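Local coordinates for immunoreactive 84kD antigen PG93 (Porphyromonas gingivalis, PDB 5M11), which serves as an essential cell-surface component of the type IX secretion system of this oral bacterium and binds zinc and calcium ions, at residues Asp596-Trp602 with Phe659-Ser665; Gly607-Tyr611 with Ala622-Val626; Leu671-Tyr675 with Lys748-Ile752; Thr690-Ala696 with Ser715-Lys721. All blocks are in the same frame, centred on the assembly; numbering follows the deposited sequence.

Contact 1 of 4, residues Asp596-Trp602 with Phe659-Ser665. With ZN (zinc ion), chain E.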
loop_
_atom_site.group_PDB
_atom_site.type_symbol
_atom_site.label_atom_id
_atom_site.label_comp_id
_atom_site.label_asym_id
_atom_site.label_seq_id
_atom_site.Cartn_x
_atom_site.Cartn_y
_atom_site.Cartn_z
ATOM N N ASP A 596 1.306 -15.653 -16.543
ATOM C CA ASP A 596 0.772 -16.913 -15.999
ATOM C C ASP A 596 1.461 -18.163 -16.518
ATOM O O ASP A 596 2.095 -18.154 -17.568
ATOM C CB ASP A 596 -0.718 -17.058 -16.436
ATOM C CG ASP A 596 -1.780 -16.839 -15.380
ATOM O OD1 ASP A 596 -1.431 -16.368 -14.272
ATOM O OD2 ASP A 596 -2.976 -17.136 -15.662
ATOM N N LYS A 597 1.179 -19.273 -15.837
ATOM C CA LYS A 597 1.527 -20.653 -16.162
ATOM C C LYS A 597 0.677 -21.031 -17.384
ATOM O O LYS A 597 1.080 -21.863 -18.207
ATOM C CB LYS A 597 1.201 -21.519 -14.926
ATOM C CG LYS A 597 1.447 -23.010 -15.041
ATOM C CD LYS A 597 1.003 -23.750 -13.765
ATOM C CE LYS A 597 -0.479 -24.069 -13.701
ATOM N NZ LYS A 597 -0.849 -25.232 -14.554
ATOM N N LEU A 598 -0.508 -20.364 -17.505
ATOM C CA LEU A 598 -1.461 -20.522 -18.605
ATOM C C LEU A 598 -1.149 -19.577 -19.748
ATOM O O LEU A 598 -1.901 -19.556 -20.728
ATOM C CB LEU A 598 -2.901 -20.279 -18.139
ATOM C CG LEU A 598 -3.452 -21.125 -17.001
ATOM C CD1 LEU A 598 -4.899 -20.769 -16.746
ATOM C CD2 LEU A 598 -3.305 -22.611 -17.259
ATOM N N ASN A 599 -0.044 -18.795 -19.635
ATOM C CA ASN A 599 0.401 -17.781 -20.603
ATOM C C ASN A 599 -0.584 -16.567 -20.629
ATOM O O ASN A 599 -0.573 -15.763 -21.566
ATOM C CB ASN A 599 0.596 -18.389 -22.002
ATOM C CG ASN A 599 1.633 -17.720 -22.864
ATOM O OD1 ASN A 599 2.506 -16.962 -22.398
ATOM N ND2 ASN A 599 1.587 -18.053 -24.145
ATOM N N HIS A 600 -1.413 -16.435 -19.571
ATOM C CA HIS A 600 -2.338 -15.318 -19.402
ATOM C C HIS A 600 -1.562 -14.170 -18.808
ATOM O O HIS A 600 -0.490 -14.401 -18.250
ATOM C CB HIS A 600 -3.553 -15.695 -18.540
ATOM C CG HIS A 600 -4.489 -16.685 -19.170
ATOM N ND1 HIS A 600 -5.232 -17.563 -18.396
ATOM C CD2 HIS A 600 -4.771 -16.909 -20.476
ATOM C CE1 HIS A 600 -5.943 -18.283 -19.247
ATOM N NE2 HIS A 600 -5.704 -17.924 -20.514
ATOM N N LYS A 601 -2.051 -12.934 -18.963
ATOM C CA LYS A 601 -1.301 -11.761 -18.524
ATOM C C LYS A 601 -1.960 -11.001 -17.379
ATOM O O LYS A 601 -3.124 -10.627 -17.476
ATOM C CB LYS A 601 -1.094 -10.814 -19.719
ATOM C CG LYS A 601 0.063 -11.206 -20.641
ATOM C CD LYS A 601 -0.232 -12.336 -21.630
ATOM C CE LYS A 601 1.066 -12.888 -22.154
ATOM N NZ LYS A 601 0.887 -13.977 -23.152
ATOM N N TRP A 602 -1.208 -10.773 -16.286
ATOM C CA TRP A 602 -1.665 -9.975 -15.147
ATOM C C TRP A 602 -1.149 -8.575 -15.376
ATOM O O TRP A 602 0.061 -8.367 -15.443
ATOM C CB TRP A 602 -1.213 -10.559 -13.802
ATOM C CG TRP A 602 -1.936 -11.817 -13.432
ATOM C CD1 TRP A 602 -1.518 -13.097 -13.655
ATOM C CD2 TRP A 602 -3.233 -11.917 -12.825
ATOM N NE1 TRP A 602 -2.465 -13.990 -13.201
ATOM C CE2 TRP A 602 -3.537 -13.293 -12.708
ATOM C CE3 TRP A 602 -4.184 -10.975 -12.390
ATOM C CZ2 TRP A 602 -4.750 -13.749 -12.178
ATOM C CZ3 TRP A 602 -5.383 -11.429 -11.858
ATOM C CH2 TRP A 602 -5.649 -12.801 -11.741
ATOM N N PHE A 659 -3.345 -12.168 -4.078
ATOM C CA PHE A 659 -4.510 -12.792 -4.681
ATOM C C PHE A 659 -4.144 -14.210 -5.108
ATOM O O PHE A 659 -3.113 -14.410 -5.762
ATOM C CB PHE A 659 -5.000 -11.943 -5.866
ATOM C CG PHE A 659 -6.091 -12.574 -6.689
ATOM C CD1 PHE A 659 -7.416 -12.518 -6.274
ATOM C CD2 PHE A 659 -5.795 -13.227 -7.879
ATOM C CE1 PHE A 659 -8.423 -13.106 -7.027
ATOM C CE2 PHE A 659 -6.802 -13.830 -8.625
ATOM C CZ PHE A 659 -8.110 -13.769 -8.188
ATOM N N GLN A 660 -4.973 -15.206 -4.710
ATOM C CA GLN A 660 -4.735 -16.611 -5.079
ATOM C C GLN A 660 -5.241 -16.798 -6.480
ATOM O O GLN A 660 -6.457 -16.752 -6.708
ATOM C CB GLN A 660 -5.383 -17.595 -4.084
ATOM C CG GLN A 660 -5.303 -19.078 -4.501
ATOM C CD GLN A 660 -3.907 -19.606 -4.744
ATOM O OE1 GLN A 660 -3.498 -19.843 -5.893
ATOM N NE2 GLN A 660 -3.173 -19.873 -3.667
ATOM N N THR A 661 -4.295 -16.941 -7.423
ATOM C CA THR A 661 -4.500 -17.043 -8.867
ATOM C C THR A 661 -5.063 -18.424 -9.280
ATOM O O THR A 661 -5.794 -18.518 -10.283
ATOM C CB THR A 661 -3.164 -16.729 -9.560
ATOM O OG1 THR A 661 -2.716 -15.471 -9.075
ATOM C CG2 THR A 661 -3.282 -16.608 -11.065
ATOM N N GLY A 662 -4.718 -19.468 -8.518
ATOM C CA GLY A 662 -5.126 -20.838 -8.819
ATOM C C GLY A 662 -4.270 -21.400 -9.937
ATOM O O GLY A 662 -4.664 -22.338 -10.626
ATOM N N THR A 663 -3.060 -20.823 -10.085
ATOM C CA THR A 663 -2.025 -21.069 -11.079
ATOM C C THR A 663 -0.869 -21.820 -10.379
ATOM O O THR A 663 0.162 -22.105 -10.991
ATOM C CB THR A 663 -1.727 -19.684 -11.688
ATOM O OG1 THR A 663 -2.608 -19.520 -12.796
ATOM C CG2 THR A 663 -0.250 -19.411 -12.069
ATOM N N GLY A 664 -1.099 -22.201 -9.128
ATOM C CA GLY A 664 -0.139 -22.935 -8.319
ATOM C C GLY A 664 0.226 -24.323 -8.808
ATOM O O GLY A 664 -0.589 -25.035 -9.406
ATOM N N SER A 665 1.481 -24.707 -8.536
ATOM C CA SER A 665 2.048 -26.015 -8.831
ATOM C C SER A 665 1.970 -26.872 -7.549
ATOM O O SER A 665 2.963 -27.438 -7.079
ATOM C CB SER A 665 3.469 -25.870 -9.362
ATOM O OG SER A 665 3.449 -25.113 -10.562
HETATM ZN ZN ZN E . -6.532 -18.630 -22.391
HETATM O O HOH W 1 -8.878 -18.213 -21.939
#
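Asp596 and Lys597 on the type I turn joining two strands of a propeller blade, and Trp602 in the strand after it, meet Phe659-Ser665, where the chain leaves its last propeller strand. The indole meets the incoming segment at one end, and Thr663 meets Lys597 at the other. Trp602 CH2 approaches Phe659 CE2 at 3.5 Å, the ring planes oblique at 58°. Beside it, Thr661 CG2 lies 3.4 Å from Trp602 CZ2. Trp602 NE1 donates to Asp596 OD1 at 2.8 Å, in the ring plane but from above the carboxylate plane, so the buried acid and the indole fix one another. The carboxylate lies beside Thr663 OG1 without a hydrogen bond to it. The methylenes of Lys597 lie along Thr663, with CB 3.8 Å from its methyl CG2 and CD and CE by its carbonyl, while the chain bends at chi3 and chi4. Past the turn, His600 NE2 binds a zinc ion at 2.2 Å with a water and one further atom of the structure, but His600 does not touch Phe659-Ser665, so the zinc does not bridge the contact. Trp602 touches Leu610 of strand 610-613 and Leu648 of strand 647-652, so the contact lies between two adjacent blades.

Contact 2 of 4, residues Gly607-Tyr611 with Ala622-Val626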
loop_
_atom_site.group_PDB
_atom_site.type_symbol
_atom_site.label_atom_id
_atom_site.label_comp_id
_atom_site.label_asym_id
_atom_site.label_seq_id
_atom_site.Cartn_x
_atom_site.Cartn_y
_atom_site.Cartn_z
ATOM N N GLY A 607 -4.375 3.784 -11.955
ATOM C CA GLY A 607 -5.733 4.314 -11.857
ATOM C C GLY A 607 -6.937 3.505 -12.306
ATOM O O GLY A 607 -8.060 3.997 -12.170
ATOM N N THR A 608 -6.763 2.307 -12.878
ATOM C CA THR A 608 -7.946 1.547 -13.342
ATOM C C THR A 608 -7.961 0.078 -12.801
ATOM O O THR A 608 -8.682 -0.783 -13.321
ATOM C CB THR A 608 -8.085 1.588 -14.888
ATOM O OG1 THR A 608 -6.968 0.938 -15.501
ATOM C CG2 THR A 608 -8.254 3.000 -15.438
ATOM N N GLY A 609 -7.187 -0.170 -11.753
ATOM C CA GLY A 609 -7.126 -1.470 -11.103
ATOM C C GLY A 609 -6.216 -2.483 -11.757
ATOM O O GLY A 609 -5.212 -2.129 -12.380
ATOM N N LEU A 610 -6.567 -3.767 -11.569
ATOM C CA LEU A 610 -5.845 -4.942 -12.047
ATOM C C LEU A 610 -6.655 -5.682 -13.102
ATOM O O LEU A 610 -7.843 -5.917 -12.921
ATOM C CB LEU A 610 -5.540 -5.879 -10.842
ATOM C CG LEU A 610 -4.727 -7.167 -11.104
ATOM C CD1 LEU A 610 -3.262 -6.874 -11.201
ATOM C CD2 LEU A 610 -4.973 -8.198 -10.015
ATOM N N TYR A 611 -5.985 -6.106 -14.170
ATOM C CA TYR A 611 -6.608 -6.863 -15.254
ATOM C C TYR A 611 -5.948 -8.206 -15.445
ATOM O O TYR A 611 -4.744 -8.335 -15.239
ATOM C CB TYR A 611 -6.505 -6.091 -16.576
ATOM C CG TYR A 611 -7.310 -4.816 -16.628
ATOM C CD1 TYR A 611 -8.616 -4.814 -17.100
ATOM C CD2 TYR A 611 -6.738 -3.595 -16.282
ATOM C CE1 TYR A 611 -9.343 -3.634 -17.207
ATOM C CE2 TYR A 611 -7.460 -2.410 -16.369
ATOM C CZ TYR A 611 -8.772 -2.436 -16.811
ATOM O OH TYR A 611 -9.507 -1.276 -16.866
ATOM N N ALA A 622 -10.764 -11.000 -16.479
ATOM C CA ALA A 622 -11.176 -10.446 -15.183
ATOM C C ALA A 622 -10.524 -9.077 -14.930
ATOM O O ALA A 622 -9.461 -8.784 -15.484
ATOM C CB ALA A 622 -10.825 -11.408 -14.043
ATOM N N GLN A 623 -11.171 -8.253 -14.080
ATOM C CA GLN A 623 -10.688 -6.950 -13.632
ATOM C C GLN A 623 -11.128 -6.684 -12.172
ATOM O O GLN A 623 -12.315 -6.813 -11.832
ATOM C CB GLN A 623 -11.128 -5.812 -14.552
ATOM C CG GLN A 623 -10.636 -4.455 -14.061
ATOM C CD GLN A 623 -11.445 -3.271 -14.523
ATOM O OE1 GLN A 623 -12.559 -3.377 -15.068
ATOM N NE2 GLN A 623 -10.895 -2.100 -14.294
ATOM N N PHE A 624 -10.143 -6.312 -11.323
ATOM C CA PHE A 624 -10.307 -6.012 -9.901
ATOM C C PHE A 624 -9.939 -4.574 -9.632
ATOM O O PHE A 624 -8.917 -4.089 -10.112
ATOM C CB PHE A 624 -9.474 -6.957 -9.016
ATOM C CG PHE A 624 -9.570 -8.403 -9.439
ATOM C CD1 PHE A 624 -10.604 -9.211 -8.979
ATOM C CD2 PHE A 624 -8.664 -8.940 -10.350
ATOM C CE1 PHE A 624 -10.716 -10.538 -9.404
ATOM C CE2 PHE A 624 -8.783 -10.262 -10.782
ATOM C CZ PHE A 624 -9.806 -11.055 -10.306
ATOM N N THR A 625 -10.825 -3.884 -8.910
ATOM C CA THR A 625 -10.734 -2.488 -8.492
ATOM C C THR A 625 -11.105 -2.375 -7.013
ATOM O O THR A 625 -11.478 -3.372 -6.385
ATOM C CB THR A 625 -11.652 -1.613 -9.341
ATOM O OG1 THR A 625 -12.972 -2.130 -9.238
ATOM C CG2 THR A 625 -11.215 -1.516 -10.787
ATOM N N VAL A 626 -11.042 -1.158 -6.465
ATOM C CA VAL A 626 -11.414 -0.925 -5.076
ATOM C C VAL A 626 -12.922 -1.126 -4.928
ATOM O O VAL A 626 -13.392 -1.611 -3.893
ATOM C CB VAL A 626 -10.979 0.472 -4.563
ATOM C CG1 VAL A 626 -11.034 0.517 -3.043
ATOM C CG2 VAL A 626 -9.579 0.836 -5.046
#
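Gln623 leaves its strand with CG anti to the backbone N (chi1 179°) and runs extended alongside Tyr611, both pointing the same way. Its CB lies 3.7 Å from Tyr611 CD1 and equally near Leu610 O. CG comes over one face of the phenol ring, 3.8 Å from the ring centroid, a CH-pi contact offset toward the rim. CD continues above Tyr611 CE1, and the amide lies almost flat on the ring, the planes 12° apart. At the tip, NE2 donates to Thr608 O at 2.8 Å, nearly along the C=O axis and in the amide plane. The Tyr611 hydroxyl is near this nitrogen, but the angle is too poor for a bond. Between the backbones, the antiparallel hairpin is joined by the hydrogen-bonded pair Leu610 and Phe624, through Leu610 N to Phe624 O and Phe624 N to Leu610 O, both 2.8 Å. Their side chains share the other sheet face, where Leu610 CD2 meets Phe624 CD2 at 3.8 Å. Gly609 has positive phi (82°) and no CB to jam against Phe624 O and Thr625 CG2, and glycine suits both. The third and fourth strands of this propeller blade are therefore apolar on one face, while on the other an amide bridges an aromatic ring and a backbone carbonyl.

Contact 3 of 4, residues Leu671-Tyr675 with Lys748-Ile752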
loop_
_atom_site.group_PDB
_atom_site.type_symbol
_atom_site.label_atom_id
_atom_site.label_comp_id
_atom_site.label_asym_id
_atom_site.label_seq_id
_atom_site.Cartn_x
_atom_site.Cartn_y
_atom_site.Cartn_z
ATOM N N LEU A 671 -7.327 -30.579 -6.062
ATOM C CA LEU A 671 -8.748 -30.513 -6.379
ATOM C C LEU A 671 -9.606 -30.997 -5.214
ATOM O O LEU A 671 -10.832 -30.939 -5.296
ATOM C CB LEU A 671 -9.081 -31.301 -7.655
ATOM C CG LEU A 671 -8.615 -30.707 -8.990
ATOM C CD1 LEU A 671 -9.082 -31.563 -10.137
ATOM C CD2 LEU A 671 -9.110 -29.275 -9.193
ATOM N N ASP A 672 -8.969 -31.413 -4.108
ATOM C CA ASP A 672 -9.650 -31.892 -2.903
ATOM C C ASP A 672 -10.495 -30.791 -2.238
ATOM O O ASP A 672 -11.323 -31.093 -1.373
ATOM C CB ASP A 672 -8.631 -32.448 -1.890
ATOM C CG ASP A 672 -8.068 -33.838 -2.173
ATOM O OD1 ASP A 672 -7.403 -34.405 -1.271
ATOM O OD2 ASP A 672 -8.246 -34.340 -3.314
ATOM N N GLY A 673 -10.297 -29.543 -2.660
ATOM C CA GLY A 673 -11.017 -28.399 -2.115
ATOM C C GLY A 673 -12.154 -27.834 -2.951
ATOM O O GLY A 673 -12.640 -26.746 -2.637
ATOM N N VAL A 674 -12.610 -28.539 -3.998
ATOM C CA VAL A 674 -13.699 -28.002 -4.829
ATOM C C VAL A 674 -15.035 -28.122 -4.049
ATOM O O VAL A 674 -15.224 -29.096 -3.319
ATOM C CB VAL A 674 -13.759 -28.644 -6.255
ATOM C CG1 VAL A 674 -14.864 -28.029 -7.103
ATOM C CG2 VAL A 674 -12.417 -28.507 -6.981
ATOM N N TYR A 675 -15.928 -27.104 -4.166
ATOM C CA TYR A 675 -17.243 -27.073 -3.506
ATOM C C TYR A 675 -18.244 -26.122 -4.209
ATOM O O TYR A 675 -17.832 -25.187 -4.890
ATOM C CB TYR A 675 -17.099 -26.703 -2.022
ATOM C CG TYR A 675 -16.597 -25.305 -1.753
ATOM C CD1 TYR A 675 -17.450 -24.320 -1.266
ATOM C CD2 TYR A 675 -15.250 -24.986 -1.901
ATOM C CE1 TYR A 675 -16.981 -23.043 -0.960
ATOM C CE2 TYR A 675 -14.765 -23.716 -1.584
ATOM C CZ TYR A 675 -15.637 -22.742 -1.125
ATOM O OH TYR A 675 -15.171 -21.476 -0.863
ATOM N N LYS A 748 -5.992 -35.780 -13.369
ATOM C CA LYS A 748 -6.884 -36.129 -12.260
ATOM C C LYS A 748 -8.239 -35.403 -12.393
ATOM O O LYS A 748 -8.321 -34.292 -12.936
ATOM C CB LYS A 748 -6.230 -35.815 -10.899
ATOM C CG LYS A 748 -6.735 -36.692 -9.747
ATOM C CD LYS A 748 -5.807 -37.885 -9.448
ATOM C CE LYS A 748 -6.304 -39.205 -9.999
ATOM N NZ LYS A 748 -5.384 -40.325 -9.661
ATOM N N SER A 749 -9.295 -36.047 -11.883
ATOM C CA SER A 749 -10.663 -35.544 -11.924
ATOM C C SER A 749 -11.270 -35.393 -10.516
ATOM O O SER A 749 -10.773 -35.973 -9.546
ATOM C CB SER A 749 -11.537 -36.471 -12.766
ATOM O OG SER A 749 -10.928 -36.801 -14.004
ATOM N N LYS A 750 -12.349 -34.608 -10.419
ATOM C CA LYS A 750 -13.089 -34.389 -9.187
ATOM C C LYS A 750 -14.584 -34.301 -9.508
ATOM O O LYS A 750 -15.041 -33.402 -10.219
ATOM C CB LYS A 750 -12.585 -33.150 -8.429
ATOM C CG LYS A 750 -13.121 -33.018 -7.003
ATOM C CD LYS A 750 -12.539 -34.042 -6.027
ATOM C CE LYS A 750 -13.039 -33.806 -4.623
ATOM N NZ LYS A 750 -12.369 -34.696 -3.641
ATOM N N LEU A 751 -15.331 -35.277 -9.017
ATOM C CA LEU A 751 -16.755 -35.311 -9.242
ATOM C C LEU A 751 -17.450 -34.945 -7.955
ATOM O O LEU A 751 -17.343 -35.658 -6.955
ATOM C CB LEU A 751 -17.198 -36.683 -9.775
ATOM C CG LEU A 751 -18.670 -36.856 -10.168
ATOM C CD1 LEU A 751 -19.134 -35.786 -11.159
ATOM C CD2 LEU A 751 -18.903 -38.246 -10.732
ATOM N N ILE A 752 -18.106 -33.782 -7.969
ATOM C CA ILE A 752 -18.834 -33.272 -6.809
ATOM C C ILE A 752 -20.298 -32.997 -7.222
ATOM O O ILE A 752 -20.568 -32.649 -8.375
ATOM C CB ILE A 752 -18.127 -32.050 -6.158
ATOM C CG1 ILE A 752 -18.197 -30.789 -7.035
ATOM C CG2 ILE A 752 -16.673 -32.386 -5.758
ATOM C CD1 ILE A 752 -18.207 -29.539 -6.238
#
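Lys750 lies across the Leu671-Val674 turn with its chain running past the carbonyl of Leu671, while Ile752 crosses Val674 at about a right angle. The lysine starts with CG anti to the backbone N (chi1 -168°) and bends at chi2. This places CG 3.5 Å from Leu671 O, with CD and CE following the same oxygen, and CB 4.0 Å from Leu671 CB. A lysine fits here because its methylenes pack on the turn while its amino group extends past it to Asp672. There NZ approaches Asp672 roughly perpendicular to that side chain; at 4.2 Å from OD2 the charges probably attract without forming a salt bridge, while the other oxygen, Asp672 OD1, is hydrogen-bonded with Ser669 OG. The setting is the C-terminal beta-sandwich domain that follows the propellers. A type I turn, with Val674 N bonded to Leu671 O, leads into strand 675-677 of one sheet, and strand 749-756 borders the other. Alternation along that strand turns Lys750 and Ile752 toward the turn. Ile752 holds CG1 between its backbone N and carbonyl carbon (chi1 70°), and its CD1 meets both Val674 CG1 and Tyr675 CA at 3.8 Å. Branched aliphatic residues suit this inner side, where Val674 also touches Ile691 and Leu694, and Ile752 rests on Val739. Leu671, pointing toward the lysine's strand, brings CD1 near Lys748 O and also touches Val741 and Cys698.

Contact 4 of 4, residues Thr690-Ala696 with Ser715-Lys721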
loop_
_atom_site.group_PDB
_atom_site.type_symbol
_atom_site.label_atom_id
_atom_site.label_comp_id
_atom_site.label_asym_id
_atom_site.label_seq_id
_atom_site.Cartn_x
_atom_site.Cartn_y
_atom_site.Cartn_z
ATOM N N THR A 690 -22.065 -20.995 -7.239
ATOM C CA THR A 690 -20.647 -20.686 -7.402
ATOM C C THR A 690 -19.804 -21.937 -7.129
ATOM O O THR A 690 -19.891 -22.515 -6.034
ATOM C CB THR A 690 -20.226 -19.521 -6.487
ATOM O OG1 THR A 690 -21.049 -18.396 -6.785
ATOM C CG2 THR A 690 -18.728 -19.145 -6.631
ATOM N N ILE A 691 -18.997 -22.352 -8.138
ATOM C CA ILE A 691 -18.025 -23.442 -8.011
ATOM C C ILE A 691 -16.801 -22.788 -7.458
ATOM O O ILE A 691 -16.341 -21.813 -8.044
ATOM C CB ILE A 691 -17.725 -24.254 -9.316
ATOM C CG1 ILE A 691 -19.016 -24.708 -10.080
ATOM C CG2 ILE A 691 -16.795 -25.441 -9.031
ATOM C CD1 ILE A 691 -20.077 -25.415 -9.283
ATOM N N ALA A 692 -16.312 -23.255 -6.310
ATOM C CA ALA A 692 -15.139 -22.650 -5.689
ATOM C C ALA A 692 -14.108 -23.719 -5.301
ATOM O O ALA A 692 -14.380 -24.915 -5.461
ATOM C CB ALA A 692 -15.556 -21.825 -4.485
ATOM N N GLY A 693 -12.922 -23.271 -4.866
ATOM C CA GLY A 693 -11.795 -24.130 -4.518
ATOM C C GLY A 693 -11.140 -24.798 -5.719
ATOM O O GLY A 693 -10.394 -25.770 -5.554
ATOM N N LEU A 694 -11.391 -24.274 -6.937
ATOM C CA LEU A 694 -10.848 -24.792 -8.184
ATOM C C LEU A 694 -9.397 -24.398 -8.395
ATOM O O LEU A 694 -8.796 -23.735 -7.545
ATOM C CB LEU A 694 -11.666 -24.262 -9.381
ATOM C CG LEU A 694 -13.098 -24.721 -9.550
ATOM C CD1 LEU A 694 -13.766 -23.887 -10.545
ATOM C CD2 LEU A 694 -13.167 -26.125 -10.026
ATOM N N GLN A 695 -8.847 -24.795 -9.560
ATOM C CA GLN A 695 -7.494 -24.489 -10.031
ATOM C C GLN A 695 -7.646 -23.922 -11.433
ATOM O O GLN A 695 -8.406 -24.485 -12.200
ATOM C CB GLN A 695 -6.618 -25.761 -10.012
ATOM C CG GLN A 695 -5.119 -25.509 -9.891
ATOM C CD GLN A 695 -4.668 -25.328 -8.459
ATOM O OE1 GLN A 695 -4.333 -26.285 -7.757
ATOM N NE2 GLN A 695 -4.612 -24.092 -8.005
ATOM N N ALA A 696 -7.023 -22.777 -11.750
ATOM C CA ALA A 696 -7.129 -22.145 -13.068
ATOM C C ALA A 696 -6.589 -23.067 -14.150
ATOM O O ALA A 696 -5.528 -23.661 -13.970
ATOM C CB ALA A 696 -6.386 -20.824 -13.074
ATOM N N SER A 715 -11.485 -23.091 -15.981
ATOM C CA SER A 715 -11.367 -22.232 -14.813
ATOM C C SER A 715 -10.479 -21.034 -15.129
ATOM O O SER A 715 -9.370 -21.197 -15.655
ATOM C CB SER A 715 -10.837 -23.007 -13.619
ATOM O OG SER A 715 -11.021 -22.235 -12.446
ATOM N N VAL A 716 -11.005 -19.823 -14.870
ATOM C CA VAL A 716 -10.286 -18.555 -15.104
ATOM C C VAL A 716 -9.379 -18.279 -13.878
ATOM O O VAL A 716 -8.165 -18.154 -14.031
ATOM C CB VAL A 716 -11.249 -17.363 -15.442
ATOM C CG1 VAL A 716 -12.464 -17.296 -14.497
ATOM C CG2 VAL A 716 -10.507 -16.030 -15.487
ATOM N N THR A 717 -10.000 -18.241 -12.674
ATOM C CA THR A 717 -9.446 -18.019 -11.345
ATOM C C THR A 717 -9.680 -19.312 -10.501
ATOM O O THR A 717 -9.501 -20.419 -10.996
ATOM C CB THR A 717 -10.071 -16.726 -10.744
ATOM O OG1 THR A 717 -9.527 -16.455 -9.441
ATOM C CG2 THR A 717 -11.616 -16.765 -10.689
ATOM N N THR A 718 -10.053 -19.155 -9.237
ATOM C CA THR A 718 -10.312 -20.199 -8.242
ATOM C C THR A 718 -11.805 -20.498 -8.241
ATOM O O THR A 718 -12.238 -21.516 -7.696
ATOM C CB THR A 718 -9.782 -19.737 -6.847
ATOM O OG1 THR A 718 -9.394 -18.339 -6.864
ATOM C CG2 THR A 718 -8.596 -20.570 -6.388
ATOM N N GLU A 719 -12.590 -19.620 -8.894
ATOM C CA GLU A 719 -14.037 -19.724 -8.982
ATOM C C GLU A 719 -14.551 -19.756 -10.426
ATOM O O GLU A 719 -13.935 -19.209 -11.350
ATOM C CB GLU A 719 -14.695 -18.542 -8.245
ATOM C CG GLU A 719 -14.748 -18.677 -6.731
ATOM C CD GLU A 719 -15.084 -17.423 -5.938
ATOM O OE1 GLU A 719 -15.625 -16.460 -6.531
ATOM O OE2 GLU A 719 -14.834 -17.418 -4.709
ATOM N N VAL A 720 -15.712 -20.396 -10.585
ATOM C CA VAL A 720 -16.539 -20.532 -11.795
ATOM C C VAL A 720 -17.994 -20.321 -11.306
ATOM O O VAL A 720 -18.341 -20.785 -10.219
ATOM C CB VAL A 720 -16.297 -21.892 -12.539
ATOM C CG1 VAL A 720 -17.438 -22.249 -13.492
ATOM C CG2 VAL A 720 -14.971 -21.889 -13.293
ATOM N N LYS A 721 -18.811 -19.568 -12.051
ATOM C CA LYS A 721 -20.199 -19.335 -11.643
ATOM C C LYS A 721 -21.185 -19.852 -12.699
ATOM O O LYS A 721 -20.889 -19.852 -13.903
ATOM C CB LYS A 721 -20.460 -17.851 -11.327
ATOM C CG LYS A 721 -19.797 -17.400 -10.030
ATOM C CD LYS A 721 -20.168 -15.973 -9.614
ATOM C CE LYS A 721 -19.270 -15.436 -8.509
ATOM N NZ LYS A 721 -19.703 -15.862 -7.145
#
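Ile691 and Val720 face each other as an antiparallel hydrogen-bonded pair, with Ile691 N donating to Val720 O at 2.7 Å and Val720 N returning a bond to Ile691 O at 3.0 Å. Leu694, in the loop after strand 689-692, packs against Val720 and crosses it at about a right angle, its CD1 3.6 Å from Val720 CG2. On the sheet face away from Ile691 and Val720, Thr690 and Lys721 lie side by side, and the lysine, bent at chi4 (-83°), gives its NZ to Thr690 OG1 at 2.9 Å. These two strands belong to a three-stranded antiparallel sheet of the C-terminal beta-sandwich, with 689-692 in the middle and 675-677 beyond it. The strand ends at Ala692, and Gly693, with positive phi (71°), turns the chain; Leu694 N then bonds Thr718 O at 3.0 Å. The loop 715-719 is braced from within, since Ser715 OG, anti to its own N, reaches Thr717 O at 2.8 Å. The small Ala696 fits close against it, its CB 3.3 Å from Val716 O. Farther out, the backbones of Tyr677 and Tyr675 bond those of Thr690 and Ala692, while Val739 of the facing sheet touches Ile691 and Val741 touches Leu694.

Overall arrangement
Contact 1 is mostly buried and contact 2 partly so; both reach the blade of strands 601-606 and 610-613, and contact 1 also takes in the next blade and the exit toward the sandwich. Trp602 packs on Leu610 and Phe624, and Phe659 on Phe624. Contacts 3 and 4 belong to the beta-sandwich and touch where Tyr675 O pairs with Ala692 N. Contact 3 lies farthest out and relies on aliphatic packing at a turn, whereas contact 2, and the strand half of contact 4, rest on ladders with backbone bonds. Contact 1 has no hydrogen bond across its segments, and its exit segment is linked to contact 4, Gly662 O probably accepting from Ala696 N.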